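Local coordinates for protein luciferase-like enzymeAMP-CoA-ligase (Zophobas atratus, PDB 4W8O) that probably activates carboxylic acid substrates as adenylates for transfer to coenzyme A, as a luciferase-like AMP-CoA ligase from a nonluminescent beetle, at residues Gly148-Thr151 and Lys152-Thr155. Sequence-based numbering, arbitrary orientation.
Sequences GKST and KHGT
Ser150 OG accepts a hydrogen bond from His153 N, 2.8 Å away and fairly straight, with 158° at the hydrogen. The serine hydroxyl thus takes the backbone amide three residues on, a side-chain-to-backbone bond across the bend, at the point where the chain turns back; 148-151 and 152-155 run in nearly reversed directions. Ser150 carries OG anti to its own backbone N (chi1 -174°), and that torsion directs the oxygen into the bend. There it lies 3.5 Å from His153 CB and approaches the His153 ring obliquely. The neighbouring Lys152 places CB 3.9 Å above one face of the ring, displaced to one side, and from outside the turn Glu132 OE2 of helix 128-138 is hydrogen-bonded to His153 NE2.

At the mouth of the turn the contact becomes one of methyl against backbone. Thr155 CG2 rests 3.3 Å from Gly148 O and 3.6 Å from Ser150 N, with Ser150 CB 4.1 Å away. The same residue looks forward through OG1, which caps Glu158 N at the start of helix 156-159. Gly148 adopts a positive phi, and its backbone angles would press a CB against the preceding carbonyl oxygen.

The connection leads from strand 143-147 into 154-155, an outermost strand running parallel to it in the mixed eight-stranded sheet; Gly154 continues the pairing by bonding to Val146. Replacing Ser150 with an alanine would probably leave His153 N without its hydroxyl acceptor and let the bend flex more easily. The two limbs of this surface turn are therefore tied by a polar grip at the tip and by apolar contact at the base, which together help to fix how the chain passes from strand 143-147 to the sheet edge.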
loop_
_atom_site.group_PDB
_atom_site.type_symbol
_atom_site.label_atom_id
_atom_site.label_comp_id
_atom_site.label_asym_id
_atom_site.label_seq_id
_atom_site.Cartn_x
_atom_site.Cartn_y
_atom_site.Cartn_z
ATOM N N GLY A 148 -11.808 -14.396 -15.101
ATOM C CA GLY A 148 -13.088 -14.608 -15.755
ATOM C C GLY A 148 -12.952 -15.659 -16.829
ATOM O O GLY A 148 -12.161 -16.603 -16.688
ATOM N N LYS A 149 -13.714 -15.489 -17.903
ATOM C CA LYS A 149 -13.757 -16.460 -18.989
ATOM C C LYS A 149 -12.821 -16.036 -20.106
ATOM O O LYS A 149 -12.703 -14.850 -20.413
ATOM C CB LYS A 149 -15.173 -16.571 -19.555
ATOM C CG LYS A 149 -15.540 -17.969 -20.018
ATOM C CD LYS A 149 -16.161 -18.770 -18.881
ATOM C CE LYS A 149 -17.646 -18.458 -18.732
ATOM N NZ LYS A 149 -18.168 -18.800 -17.379
ATOM N N SER A 150 -12.167 -17.013 -20.716
ATOM C CA SER A 150 -11.375 -16.771 -21.906
ATOM C C SER A 150 -11.167 -18.074 -22.659
ATOM O O SER A 150 -10.972 -19.123 -22.050
ATOM C CB SER A 150 -10.020 -16.156 -21.536
ATOM O OG SER A 150 -9.287 -15.793 -22.702
ATOM N N THR A 151 -11.237 -17.999 -23.981
ATOM C CA THR A 151 -10.776 -19.078 -24.853
ATOM C C THR A 151 -9.326 -18.833 -25.274
ATOM O O THR A 151 -8.531 -19.766 -25.399
ATOM C CB THR A 151 -11.636 -19.157 -26.126
ATOM O OG1 THR A 151 -13.002 -19.386 -25.763
ATOM C CG2 THR A 151 -11.165 -20.280 -27.024
ATOM N N LYS A 152 -9.009 -17.563 -25.502
ATOM C CA LYS A 152 -7.739 -17.145 -26.078
ATOM C C LYS A 152 -6.604 -17.259 -25.061
ATOM O O LYS A 152 -5.484 -17.654 -25.403
ATOM C CB LYS A 152 -7.879 -15.695 -26.548
ATOM C CG LYS A 152 -6.852 -15.209 -27.553
ATOM C CD LYS A 152 -7.033 -13.714 -27.792
ATOM C CE LYS A 152 -6.445 -13.265 -29.117
ATOM N NZ LYS A 152 -4.963 -13.417 -29.156
ATOM N N HIS A 153 -6.911 -16.903 -23.815
ATOM C CA HIS A 153 -5.944 -16.901 -22.724
ATOM C C HIS A 153 -6.370 -17.874 -21.638
ATOM O O HIS A 153 -7.503 -18.351 -21.626
ATOM C CB HIS A 153 -5.851 -15.504 -22.114
ATOM C CG HIS A 153 -5.680 -14.412 -23.124
ATOM N ND1 HIS A 153 -4.491 -14.185 -23.782
ATOM C CD2 HIS A 153 -6.547 -13.479 -23.584
ATOM C CE1 HIS A 153 -4.634 -13.164 -24.607
ATOM N NE2 HIS A 153 -5.872 -12.718 -24.505
ATOM N N GLY A 154 -5.452 -18.153 -20.717
ATOM C CA GLY A 154 -5.766 -18.934 -19.523
ATOM C C GLY A 154 -6.677 -18.154 -18.592
ATOM O O GLY A 154 -6.858 -16.951 -18.757
ATOM N N THR A 155 -7.254 -18.845 -17.618
ATOM C CA THR A 155 -8.193 -18.224 -16.683
ATOM C C THR A 155 -7.745 -18.441 -15.250
ATOM O O THR A 155 -7.021 -19.395 -14.955
ATOM C CB THR A 155 -9.603 -18.816 -16.829
ATOM O OG1 THR A 155 -9.576 -20.204 -16.476
ATOM C CG2 THR A 155 -10.093 -18.673 -18.249
#